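Local coordinates for protein NADH-rubredoxin oxidoreductase (Clostridium acetobutylicum, PDB 3KLJ) that catalyses the NADH-dependent reduction of rubredoxin through a bound FAD, passing electrons on to the enzymes of a dioxygen-scavenging chain, at residues 154-157 with 158-162; 163-167 with 168-172; 176-180 with 181-185. One frame throughout, in Å; residues are numbered along the deposited sequence. Where two conformers were deposited one is given.

Contacts 1 and 2 lie in one beta-alpha-beta unit of the NADH-binding domain, and contact 3 is the loop that follows it. Contact 1 is the first turns of helix 156-168, contact 2 the end of that helix and the turn into strand 172-175. Contacts 1 and 2 have centres about 12 Å apart. Contact 3 returns to the helix start, its centre about 11 Å from that of contact 1: Leu182 N lies 2.9 Å from Gly154 O, a probable hydrogen bond. Contact 1 alone reaches the flavin, through Leu157. The side chain of Ala164 in contact 2 is about 9 Å from FAD, and that of Leu182 in contact 3 about 12 Å.

Contact 1: residues 154-157 with 158-162. With FAD (flavin-adenine dinucleotide), chain B.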
ATOM      1  N   GLY A 154      -9.649   0.556  10.613  1.00 17.01           N
ATOM      2  CA  GLY A 154      -9.500   1.955  11.002  1.00 16.24           C
ATOM      3  C   GLY A 154      -8.537   2.816  10.215  1.00 16.13           C
ATOM      4  O   GLY A 154      -8.230   3.933  10.643  1.00 15.62           O
ATOM      5  N   GLY A 155      -8.068   2.303   9.071  1.00 15.85           N
ATOM      6  CA  GLY A 155      -7.000   2.940   8.296  1.00 15.45           C
ATOM      7  C   GLY A 155      -7.433   3.815   7.133  1.00 15.71           C
ATOM      8  O   GLY A 155      -8.620   3.990   6.870  1.00 15.16           O
ATOM      9  N   ILE A 156      -6.437   4.364   6.446  1.00 16.40           N
ATOM     10  CA  ILE A 156      -6.602   5.251   5.286  1.00 17.83           C
ATOM     11  C   ILE A 156      -7.497   4.673   4.179  1.00 17.53           C
ATOM     12  O   ILE A 156      -8.415   5.345   3.691  1.00 17.49           O
ATOM     13  CB  ILE A 156      -5.208   5.593   4.681  1.00 18.04           C
ATOM     14  CG1 ILE A 156      -4.709   6.922   5.213  1.00 21.25           C
ATOM     15  CG2 ILE A 156      -5.219   5.625   3.140  1.00 19.74           C
ATOM     16  CD1 ILE A 156      -3.792   6.792   6.405  1.00 25.07           C
ATOM     17  N   LEU A 157      -7.215   3.437   3.790  1.00 16.97           N
ATOM     18  CA  LEU A 157      -7.957   2.787   2.719  1.00 17.39           C
ATOM     19  C   LEU A 157      -9.436   2.621   3.073  1.00 16.80           C
ATOM     20  O   LEU A 157     -10.310   2.839   2.230  1.00 17.14           O
ATOM     21  CB  LEU A 157      -7.296   1.447   2.366  1.00 17.57           C
ATOM     22  CG  LEU A 157      -7.967   0.437   1.419  1.00 18.81           C
ATOM     23  CD1 LEU A 157      -8.678   1.103   0.243  1.00 21.07           C
ATOM     24  CD2 LEU A 157      -6.919  -0.537   0.931  1.00 20.15           C
ATOM     25  N   GLY A 158      -9.716   2.256   4.321  1.00 16.57           N
ATOM     26  CA  GLY A 158     -11.097   2.117   4.786  1.00 16.10           C
ATOM     27  C   GLY A 158     -11.872   3.423   4.685  1.00 15.92           C
ATOM     28  O   GLY A 158     -13.032   3.445   4.264  1.00 15.71           O
ATOM     29  N   ILE A 159     -11.216   4.513   5.067  1.00 15.94           N
ATOM     30  CA  ILE A 159     -11.803   5.848   4.973  1.00 15.74           C
ATOM     31  C   ILE A 159     -11.995   6.292   3.519  1.00 15.82           C
ATOM     32  O   ILE A 159     -13.080   6.731   3.152  1.00 15.51           O
ATOM     33  CB  ILE A 159     -11.011   6.901   5.787  1.00 15.73           C
ATOM     34  CG1 ILE A 159     -10.805   6.416   7.228  1.00 15.76           C
ATOM     35  CG2 ILE A 159     -11.794   8.198   5.854  1.00 15.32           C
ATOM     36  CD1 ILE A 159      -9.713   7.149   7.988  1.00 14.46           C
ATOM     37  N   GLU A 160     -10.957   6.159   2.693  1.00 16.36           N
ATOM     38  CA  GLU A 160     -11.074   6.478   1.267  1.00 17.35           C
ATOM     39  C   GLU A 160     -12.180   5.686   0.559  1.00 17.55           C
ATOM     40  O   GLU A 160     -12.894   6.246  -0.270  1.00 17.19           O
ATOM     41  CB  GLU A 160      -9.745   6.275   0.544  1.00 17.42           C
ATOM     42  CG  GLU A 160      -8.683   7.307   0.905  1.00 20.65           C
ATOM     43  CD  GLU A 160      -7.385   7.095   0.163  1.00 24.39           C
ATOM     44  OE1 GLU A 160      -7.226   6.047  -0.494  1.00 29.27           O
ATOM     45  OE2 GLU A 160      -6.511   7.979   0.242  1.00 29.08           O
ATOM     46  N   LEU A 161     -12.301   4.394   0.886  1.00 18.04           N
ATOM     47  CA  LEU A 161     -13.321   3.518   0.287  1.00 18.34           C
ATOM     48  C   LEU A 161     -14.721   3.998   0.637  1.00 18.44           C
ATOM     49  O   LEU A 161     -15.603   4.036  -0.228  1.00 18.63           O
ATOM     50  CB  LEU A 161     -13.140   2.064   0.730  1.00 18.24           C
ATOM     51  CG  LEU A 161     -14.127   0.983   0.242  1.00 18.49           C
ATOM     52  CD1 LEU A 161     -14.407   1.085  -1.239  1.00 17.97           C
ATOM     53  CD2 LEU A 161     -13.567  -0.387   0.553  1.00 19.41           C
ATOM     54  N   ALA A 162     -14.912   4.368   1.903  1.00 18.76           N
ATOM     55  CA  ALA A 162     -16.182   4.906   2.384  1.00 18.74           C
ATOM     56  C   ALA A 162     -16.625   6.105   1.552  1.00 18.83           C
ATOM     57  O   ALA A 162     -17.768   6.150   1.100  1.00 18.65           O
ATOM     58  CB  ALA A 162     -16.090   5.277   3.856  1.00 19.06           C
TER
HETATM   59  PA  FAD B 401       0.788  -5.407  -6.816  1.00 18.30           P
HETATM   60  O1A FAD B 401      -0.000  -6.142  -5.765  1.00 18.60           O
HETATM   61  O2A FAD B 401       0.134  -4.114  -7.240  1.00 19.35           O
HETATM   62  O5B FAD B 401       1.002  -6.354  -8.083  1.00 21.06           O
HETATM   63  C5B FAD B 401       1.458  -7.685  -7.927  1.00 20.91           C
HETATM   64  C4B FAD B 401       0.802  -8.572  -8.984  1.00 21.12           C
HETATM   65  O4B FAD B 401       1.350  -9.888  -8.914  1.00 19.85           O
HETATM   66  C3B FAD B 401      -0.698  -8.709  -8.738  1.00 21.12           C
HETATM   67  O3B FAD B 401      -1.395  -8.418  -9.938  1.00 23.72           O
HETATM   68  C2B FAD B 401      -0.901 -10.153  -8.318  1.00 21.25           C
HETATM   69  O2B FAD B 401      -2.103 -10.697  -8.815  1.00 23.46           O
HETATM   70  C1B FAD B 401       0.303 -10.844  -8.941  1.00 20.89           C
HETATM   71  N9A FAD B 401       0.698 -12.085  -8.250  1.00 21.12           N
HETATM   72  C8A FAD B 401       0.633 -12.352  -6.908  1.00 21.82           C
HETATM   73  N7A FAD B 401       1.097 -13.606  -6.696  1.00 21.27           N
HETATM   74  C5A FAD B 401       1.463 -14.143  -7.878  1.00 21.30           C
HETATM   75  C6A FAD B 401       1.988 -15.389  -8.223  1.00 21.45           C
HETATM   76  N6A FAD B 401       1.959 -16.393  -7.345  1.00 20.16           N
HETATM   77  N1A FAD B 401       2.259 -15.653  -9.554  1.00 20.91           N
HETATM   78  C2A FAD B 401       2.016 -14.703 -10.528  1.00 20.44           C
HETATM   79  N3A FAD B 401       1.485 -13.476 -10.178  1.00 21.51           N
HETATM   80  C4A FAD B 401       1.216 -13.197  -8.868  1.00 21.55           C
HETATM   81  N1  FAD B 401      -0.066   3.177  -2.486  1.00 20.18           N
HETATM   82  C2  FAD B 401       0.327   4.490  -2.339  1.00 21.45           C
HETATM   83  O2  FAD B 401       1.515   4.764  -2.331  1.00 21.38           O
HETATM   84  N3  FAD B 401      -0.606   5.501  -2.231  1.00 20.29           N
HETATM   85  C4  FAD B 401      -1.947   5.201  -2.253  1.00 21.27           C
HETATM   86  O4  FAD B 401      -2.755   6.126  -2.138  1.00 20.99           O
HETATM   87  C4X FAD B 401      -2.364   3.868  -2.387  1.00 20.65           C
HETATM   88  N5  FAD B 401      -3.711   3.539  -2.421  1.00 19.24           N
HETATM   89  C5X FAD B 401      -4.111   2.224  -2.559  1.00 18.91           C
HETATM   90  C6  FAD B 401      -5.474   1.899  -2.587  1.00 18.36           C
HETATM   91  C7  FAD B 401      -5.865   0.559  -2.740  1.00 17.62           C
HETATM   92  C7M FAD B 401      -7.323   0.204  -2.768  1.00 17.50           C
HETATM   93  C8  FAD B 401      -4.902  -0.445  -2.851  1.00 17.67           C
HETATM   94  C8M FAD B 401      -5.294  -1.893  -3.009  1.00 16.29           C
HETATM   95  C9  FAD B 401      -3.553  -0.114  -2.817  1.00 17.60           C
HETATM   96  C9A FAD B 401      -3.152   1.218  -2.676  1.00 19.92           C
HETATM   97  N10 FAD B 401      -1.797   1.542  -2.651  1.00 19.59           N
HETATM   98  C10 FAD B 401      -1.407   2.860  -2.508  1.00 20.39           C
HETATM   99  C1' FAD B 401      -0.766   0.467  -2.751  1.00 19.11           C
HETATM  100  C2' FAD B 401      -0.208   0.319  -4.151  1.00 19.92           C
HETATM  101  O2' FAD B 401      -1.249  -0.117  -5.001  1.00 21.00           O
HETATM  102  C3' FAD B 401       0.896  -0.718  -4.084  1.00 19.07           C
HETATM  103  O3' FAD B 401       1.972  -0.214  -3.315  1.00 21.52           O
HETATM  104  C4' FAD B 401       1.428  -1.116  -5.450  1.00 19.39           C
HETATM  105  O4' FAD B 401       0.374  -1.593  -6.276  1.00 18.88           O
HETATM  106  C5' FAD B 401       2.440  -2.239  -5.262  1.00 18.13           C
HETATM  107  O5' FAD B 401       2.772  -2.720  -6.539  1.00 18.38           O
HETATM  108  P   FAD B 401       3.391  -4.176  -6.695  1.00 17.46           P
HETATM  109  O1P FAD B 401       3.707  -4.414  -8.162  1.00 18.90           O
HETATM  110  O2P FAD B 401       4.564  -4.374  -5.767  1.00 18.74           O
HETATM  111  O3P FAD B 401       2.246  -5.188  -6.173  1.00 17.98           O
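Leu157, whose carbonyl takes the N-H of Leu161 in the first turns of helix 156-168, belongs to the FAD pocket; the helix follows strand 149-152 in the beta-alpha-beta unit of the NADH-binding domain. Its chi1 of 171° turns CG toward the flavin, and chi2 then sets both methyls on the dimethylbenzene end of the isoalloxazine. Both come down on the flavin methyl from the same face of the ring system, in van der Waals contact: CD1 of Leu157 lies 3.4 Å and CD2 3.8 Å from C7M of FAD.

What positions this residue is the start of the helix. Leu161 N meets Leu157 O at 2.9 Å, and two further backbone bonds wind the same turns. Ile159 N donates to Gly155 O at 3.2 Å, with the donor in the carbonyl plane, and Glu160 N reaches Ile156 O at 2.8 Å, the straightest of the three with 176° at the hydrogen. Gly155 is the N-cap, and with Gly153 and Gly158 it fits a GxGxxG pattern of Rossmann type, consistent with a turn built to take a dinucleotide. Ile159 sets its CG1 beside the backbone N (chi1 -52°), which lays that branch against the N-cap carbonyl, CG1 to Gly155 O being 3.3 Å.

Farther out, Leu161 turns to Asn52 and Ile55 of helix 51-56, while Ile156 and Glu160 pack on Leu307, so that strand 306-309 covers their side of the helix. Glu160 runs alongside Ile156, both pointing the same way, and its extended chain passes the CG2 methyl of Ile156, 4.0 Å from Glu160 OE2. The carboxylate finds its polar partner beyond the helix: OE2 of Glu160 accepts a hydrogen bond from the backbone N of Lys308.

Contact 2: residues 163-167 with 168-172; sequences QAIID and SGTPA
Ala164 and Ser168 are bonded in the final turn of helix 156-168, Ser168 N donating to Ala164 O at 3.0 Å just before the chain turns back in a Schellman motif, which closes the helix of the beta-alpha-beta unit and leads to strand 172-175. The methyl of Ala164 looks away from the turn and packs on Asn52 and Ala56 of helix 51-56.

At Ile165 the carbonyl oxygen accepts from both Thr170 N and Ser168 OG. The bond from Thr170 N to Ile165 O, 3.0 Å long, is the wider of the two that define the Schellman motif; Ser168 OG donates to the same Ile165 O at 2.7 Å. The hydroxyl gets there because chi1 of Ser168 (74°) sets OG between its own backbone N and carbonyl carbon, folding it back over the last turn. Gly169 N adds a long, weak bond to this oxygen. On the same residue the CG2 branch of Ile165 slants across the side chain of Thr170, CG2 to Thr170 CB being 3.7 Å, while both residues pack on Cys143 of helix 133-146 and Ile165 also covers Ala149 and Ile151 of strand 149-152.

Ile166 supplies the second acceptor of the motif, in its narrower bond: Gly169 N reaches Ile166 O at 2.9 Å from above the carbonyl plane, 54° out of it. Gly169 has a positive phi of 115°, and at these backbone angles a CB would be jammed against the carbonyl oxygen of Ser168, which explains glycine here. The chain then doubles back past Ile166, whose CA makes a bent CA-H...O contact of 3.3 Å with Thr170 O. Farther out, the CD1 methyl of Ile166 bridges to the start of the strand, touching Ala172 CB at 3.7 Å.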
ATOM      1  N   GLN A 163     -15.717   7.058   1.343  1.00 18.90           N
ATOM      2  CA  GLN A 163     -16.009   8.227   0.512  1.00 19.12           C
ATOM      3  C   GLN A 163     -16.324   7.827  -0.925  1.00 18.88           C
ATOM      4  O   GLN A 163     -17.273   8.342  -1.514  1.00 18.89           O
ATOM      5  CB  GLN A 163     -14.860   9.244   0.530  1.00 19.00           C
ATOM      6  CG  GLN A 163     -15.158  10.547  -0.240  1.00 20.39           C
ATOM      7  CD  GLN A 163     -16.345  11.342   0.325  1.00 21.52           C
ATOM      8  OE1 GLN A 163     -17.507  11.091  -0.011  1.00 23.28           O
ATOM      9  NE2 GLN A 163     -16.046  12.316   1.169  1.00 22.89           N
ATOM     10  N   ALA A 164     -15.520   6.924  -1.486  1.00 18.61           N
ATOM     11  CA  ALA A 164     -15.764   6.417  -2.842  1.00 18.54           C
ATOM     12  C   ALA A 164     -17.161   5.813  -2.980  1.00 18.18           C
ATOM     13  O   ALA A 164     -17.838   6.029  -3.984  1.00 18.15           O
ATOM     14  CB  ALA A 164     -14.705   5.412  -3.243  1.00 18.27           C
ATOM     15  N   ILE A 165     -17.585   5.064  -1.967  1.00 18.12           N
ATOM     16  CA  ILE A 165     -18.902   4.443  -1.964  1.00 17.88           C
ATOM     17  C   ILE A 165     -20.012   5.490  -1.792  1.00 18.32           C
ATOM     18  O   ILE A 165     -21.068   5.365  -2.425  1.00 18.07           O
ATOM     19  CB  ILE A 165     -19.017   3.305  -0.922  1.00 17.67           C
ATOM     20  CG1 ILE A 165     -18.022   2.187  -1.253  1.00 17.17           C
ATOM     21  CG2 ILE A 165     -20.445   2.735  -0.893  1.00 17.53           C
ATOM     22  CD1 ILE A 165     -17.896   1.141  -0.178  1.00 15.85           C
ATOM     23  N   ILE A 166     -19.771   6.498  -0.945  1.00 18.30           N
ATOM     24  CA  ILE A 166     -20.671   7.657  -0.830  1.00 18.89           C
ATOM     25  C   ILE A 166     -20.787   8.333  -2.194  1.00 19.15           C
ATOM     26  O   ILE A 166     -21.889   8.530  -2.695  1.00 19.09           O
ATOM     27  CB  ILE A 166     -20.205   8.725   0.218  1.00 18.79           C
ATOM     28  CG1 ILE A 166     -19.951   8.130   1.613  1.00 18.86           C
ATOM     29  CG2 ILE A 166     -21.193   9.904   0.279  1.00 18.83           C
ATOM     30  CD1 ILE A 166     -21.071   7.298   2.181  1.00 19.40           C
ATOM     31  N   ASP A 167     -19.640   8.651  -2.797  1.00 19.41           N
ATOM     32  CA  ASP A 167     -19.604   9.302  -4.109  1.00 19.81           C
ATOM     33  C   ASP A 167     -20.364   8.548  -5.205  1.00 20.06           C
ATOM     34  O   ASP A 167     -20.954   9.173  -6.086  1.00 19.96           O
ATOM     35  CB  ASP A 167     -18.162   9.529  -4.560  1.00 19.61           C
ATOM     36  CG  ASP A 167     -17.443  10.594  -3.742  1.00 19.44           C
ATOM     37  OD1 ASP A 167     -16.225  10.754  -3.954  1.00 20.83           O
ATOM     38  OD2 ASP A 167     -18.070  11.258  -2.892  1.00 17.10           O
ATOM     39  N   SER A 168     -20.336   7.216  -5.157  1.00 20.37           N
ATOM     40  CA  SER A 168     -21.030   6.386  -6.148  1.00 20.79           C
ATOM     41  C   SER A 168     -22.552   6.464  -6.012  1.00 21.02           C
ATOM     42  O   SER A 168     -23.285   6.148  -6.956  1.00 21.54           O
ATOM     43  CB  SER A 168     -20.556   4.928  -6.066  1.00 20.70           C
ATOM     44  OG  SER A 168     -21.085   4.279  -4.925  1.00 21.17           O
ATOM     45  N   GLY A 169     -23.021   6.885  -4.837  1.00 20.93           N
ATOM     46  CA  GLY A 169     -24.450   7.036  -4.576  1.00 20.94           C
ATOM     47  C   GLY A 169     -24.990   6.099  -3.511  1.00 20.82           C
ATOM     48  O   GLY A 169     -26.200   5.941  -3.378  1.00 20.84           O
ATOM     49  N   THR A 170     -24.091   5.489  -2.743  1.00 20.67           N
ATOM     50  CA  THR A 170     -24.473   4.529  -1.709  1.00 20.58           C
ATOM     51  C   THR A 170     -23.961   4.946  -0.323  1.00 20.47           C
ATOM     52  O   THR A 170     -22.771   5.233  -0.167  1.00 20.50           O
ATOM     53  CB  THR A 170     -23.972   3.115  -2.074  1.00 20.66           C
ATOM     54  OG1 THR A 170     -24.691   2.640  -3.219  1.00 20.70           O
ATOM     55  CG2 THR A 170     -24.173   2.138  -0.927  1.00 20.76           C
ATOM     56  N   PRO A 171     -24.861   4.991   0.687  1.00 20.25           N
ATOM     57  CA  PRO A 171     -24.444   5.298   2.063  1.00 20.04           C
ATOM     58  C   PRO A 171     -23.428   4.283   2.596  1.00 19.87           C
ATOM     59  O   PRO A 171     -23.443   3.121   2.193  1.00 19.67           O
ATOM     60  CB  PRO A 171     -25.747   5.202   2.860  1.00 20.11           C
ATOM     61  CG  PRO A 171     -26.838   5.384   1.850  1.00 20.27           C
ATOM     62  CD  PRO A 171     -26.319   4.789   0.583  1.00 20.21           C
ATOM     63  N   ALA A 172     -22.556   4.730   3.492  1.00 19.47           N
ATOM     64  CA  ALA A 172     -21.514   3.883   4.057  1.00 19.18           C
ATOM     65  C   ALA A 172     -21.045   4.437   5.399  1.00 19.06           C
ATOM     66  O   ALA A 172     -20.999   5.654   5.595  1.00 19.19           O
ATOM     67  CB  ALA A 172     -20.338   3.774   3.094  1.00 19.15           C
TER

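Contact 3: residues 176-180 with 181-185; sequences IILEY and PLERQ
Tyr180 and Glu183 are joined by two water bridges, and no direct hydrogen bond links residues 176-180 with 181-185, which together form the irregular loop after strand 172-175 of the Rossmann-type domain. One water donates both to Tyr180 O, at 2.8 Å, and to Glu183 OE1. The other lies at the edge of the tyrosine ring, in its plane, where it accepts from Tyr180 OH at 2.6 Å and donates to Glu183 O. Backbone and side chain of each residue are thus tied to the other, and the in-plane water sets the direction of the hydroxyl hydrogen. A polar atom also meets the ring edge directly: Pro181 O is 3.4 Å from Tyr180 CD2, near the ring plane.

Nonpolar contacts fill in between. Tyr180 has chi1 57°, placing the ring between its backbone N and carbonyl carbon, so that the CE2 corner comes 3.7 Å from Glu183 CB; ring and carboxylate planes stand 83° apart. Leu178 crosses the glutamate at about a right angle, its CD1 methyl 3.6 Å from Glu183 CG, where the chain bends at chi2 (-85°). Ile176 CD1 rests over the start of the proline, 3.6 Å from Pro181 N.

Tyr180 packs on Arg188 and Leu192 of helix 188-199, while Ile176 and Pro181 share Ile205 of strand 204-206; the end of the Leu182 side chain leads away from residues 176-180 to Leu194 and to Ile156 and Ile159 of helix 156-168.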
ATOM      1  N   ILE A 176     -14.660   0.432  13.792  1.00 10.50           N
ATOM      2  CA  ILE A 176     -13.291   0.191  14.270  1.00  9.96           C
ATOM      3  C   ILE A 176     -13.353  -0.349  15.699  1.00  9.80           C
ATOM      4  O   ILE A 176     -14.329  -0.102  16.408  1.00  9.90           O
ATOM      5  CB  ILE A 176     -12.385   1.476  14.195  1.00  9.89           C
ATOM      6  CG1 ILE A 176     -12.862   2.565  15.167  1.00  9.76           C
ATOM      7  CG2 ILE A 176     -12.323   2.023  12.776  1.00  9.56           C
ATOM      8  CD1 ILE A 176     -11.957   3.797  15.212  1.00 10.71           C
ATOM      9  N   ILE A 177     -12.327  -1.080  16.125  1.00  9.67           N
ATOM     10  CA  ILE A 177     -12.314  -1.636  17.485  1.00 10.17           C
ATOM     11  C   ILE A 177     -11.697  -0.709  18.560  1.00 10.06           C
ATOM     12  O   ILE A 177     -11.997  -0.851  19.749  1.00  9.91           O
ATOM     13  CB  ILE A 177     -11.702  -3.070  17.547  1.00 10.37           C
ATOM     14  CG1 ILE A 177     -10.226  -3.071  17.128  1.00 11.38           C
ATOM     15  CG2 ILE A 177     -12.559  -4.078  16.715  1.00 11.04           C
ATOM     16  CD1 ILE A 177      -9.595  -4.467  17.064  1.00 13.64           C
ATOM     17  N   LEU A 178     -10.847   0.228  18.139  1.00  9.65           N
ATOM     18  CA  LEU A 178     -10.251   1.202  19.059  1.00  9.49           C
ATOM     19  C   LEU A 178     -11.125   2.448  19.190  1.00  9.29           C
ATOM     20  O   LEU A 178     -12.199   2.529  18.575  1.00  9.36           O
ATOM     21  CB  LEU A 178      -8.829   1.585  18.617  1.00  9.56           C
ATOM     22  CG  LEU A 178      -7.786   0.467  18.467  1.00 10.34           C
ATOM     23  CD1 LEU A 178      -6.432   1.045  18.061  1.00 10.38           C
ATOM     24  CD2 LEU A 178      -7.650  -0.364  19.741  1.00 11.85           C
ATOM     25  N   GLU A 179     -10.669   3.406  20.004  1.00  8.81           N
ATOM     26  CA  GLU A 179     -11.426   4.623  20.279  1.00  8.08           C
ATOM     27  C   GLU A 179     -11.375   5.623  19.125  1.00  8.08           C
ATOM     28  O   GLU A 179     -12.289   6.425  18.963  1.00  7.76           O
ATOM     29  CB  GLU A 179     -10.933   5.294  21.571  1.00  8.18           C
ATOM     30  CG  GLU A 179     -11.948   6.267  22.191  1.00  7.43           C
ATOM     31  CD  GLU A 179     -11.387   7.065  23.357  1.00  6.08           C
ATOM     32  OE1 GLU A 179     -10.197   6.895  23.685  1.00  7.60           O
ATOM     33  OE2 GLU A 179     -12.145   7.859  23.962  1.00  4.09           O
ATOM     34  N   TYR A 180     -10.307   5.580  18.330  1.00  7.58           N
ATOM     35  CA  TYR A 180     -10.097   6.591  17.301  1.00  7.59           C
ATOM     36  C   TYR A 180      -9.455   5.991  16.055  1.00  7.81           C
ATOM     37  O   TYR A 180      -8.733   4.996  16.153  1.00  8.30           O
ATOM     38  CB  TYR A 180      -9.221   7.735  17.842  1.00  7.34           C
ATOM     39  CG  TYR A 180      -7.882   7.268  18.355  1.00  6.82           C
ATOM     40  CD1 TYR A 180      -7.741   6.814  19.666  1.00  6.09           C
ATOM     41  CD2 TYR A 180      -6.755   7.270  17.525  1.00  6.04           C
ATOM     42  CE1 TYR A 180      -6.520   6.367  20.142  1.00  7.54           C
ATOM     43  CE2 TYR A 180      -5.521   6.830  17.995  1.00  7.65           C
ATOM     44  CZ  TYR A 180      -5.416   6.374  19.307  1.00  8.75           C
ATOM     45  OH  TYR A 180      -4.203   5.940  19.786  1.00 10.74           O
ATOM     46  N   PRO A 181      -9.697   6.598  14.879  1.00  8.03           N
ATOM     47  CA  PRO A 181      -9.124   5.979  13.681  1.00  8.49           C
ATOM     48  C   PRO A 181      -7.649   6.358  13.490  1.00  8.99           C
ATOM     49  O   PRO A 181      -7.150   7.311  14.115  1.00  7.95           O
ATOM     50  CB  PRO A 181      -9.967   6.580  12.558  1.00  8.54           C
ATOM     51  CG  PRO A 181     -10.273   7.990  13.069  1.00  8.29           C
ATOM     52  CD  PRO A 181     -10.484   7.806  14.553  1.00  7.59           C
ATOM     53  N   LEU A 182      -6.969   5.589  12.641  1.00  9.33           N
ATOM     54  CA  LEU A 182      -5.634   5.917  12.138  1.00 10.51           C
ATOM     55  C   LEU A 182      -4.572   5.906  13.238  1.00 10.83           C
ATOM     56  O   LEU A 182      -3.697   6.773  13.284  1.00 10.28           O
ATOM     57  CB  LEU A 182      -5.665   7.277  11.431  1.00 10.87           C
ATOM     58  CG  LEU A 182      -5.162   7.297   9.988  1.00 13.50           C
ATOM     59  CD1 LEU A 182      -6.176   6.561   9.121  1.00 14.47           C
ATOM     60  CD2 LEU A 182      -4.961   8.740   9.510  1.00 13.84           C
ATOM     61  N   GLU A 183      -4.643   4.900  14.105  1.00 11.60           N
ATOM     62  CA  GLU A 183      -3.821   4.859  15.315  1.00 12.66           C
ATOM     63  C   GLU A 183      -2.325   4.663  15.052  1.00 13.28           C
ATOM     64  O   GLU A 183      -1.507   4.807  15.963  1.00 13.56           O
ATOM     65  CB  GLU A 183      -4.343   3.784  16.282  1.00 12.72           C
ATOM     66  CG  GLU A 183      -3.822   2.377  15.997  1.00 12.56           C
ATOM     67  CD  GLU A 183      -4.621   1.625  14.940  1.00 13.58           C
ATOM     68  OE1 GLU A 183      -5.440   2.247  14.218  1.00 12.21           O
ATOM     69  OE2 GLU A 183      -4.427   0.389  14.844  1.00 14.60           O
ATOM     70  N   ARG A 184      -1.971   4.327  13.815  1.00 13.81           N
ATOM     71  CA  ARG A 184      -0.570   4.172  13.420  0.50 14.36           C
ATOM     72  C   ARG A 184       0.025   5.504  12.978  1.00 14.33           C
ATOM     73  O   ARG A 184       1.240   5.663  12.953  1.00 14.65           O
ATOM     74  CB  ARG A 184      -0.415   3.165  12.272  0.50 14.44           C
ATOM     75  CG  ARG A 184      -1.112   1.824  12.478  0.50 15.89           C
ATOM     76  CD  ARG A 184      -1.077   1.015  11.195  0.50 17.95           C
ATOM     77  NE  ARG A 184       0.084   0.131  11.134  0.50 19.79           N
ATOM     78  CZ  ARG A 184       0.697  -0.368  12.202  0.50 20.93           C
ATOM     79  NH1 ARG A 184       0.257  -0.074  13.421  0.50 21.50           N
ATOM     80  NH2 ARG A 184       1.747  -1.170  12.053  0.50 21.62           N
ATOM     81  N   GLN A 185      -0.837   6.455  12.618  1.00 13.63           N
ATOM     82  CA  GLN A 185      -0.375   7.737  12.058  1.00 13.57           C
ATOM     83  C   GLN A 185      -0.655   8.928  12.964  1.00 12.18           C
ATOM     84  O   GLN A 185      -0.012   9.971  12.847  1.00 11.71           O
ATOM     85  CB  GLN A 185      -1.012   7.979  10.683  1.00 14.11           C
ATOM     86  CG  GLN A 185      -0.222   7.356   9.536  1.00 18.51           C
ATOM     87  CD  GLN A 185      -0.797   6.050   9.058  1.00 23.46           C
ATOM     88  OE1 GLN A 185      -1.993   5.784   9.205  1.00 27.30           O
ATOM     89  NE2 GLN A 185       0.047   5.229   8.452  1.00 27.43           N
TER
HETATM   90  O   HOH W   1      -8.329   2.683  14.623  1.00  9.14           O
HETATM   91  O   HOH W   2      -2.176   6.088  18.108  1.00 31.66           O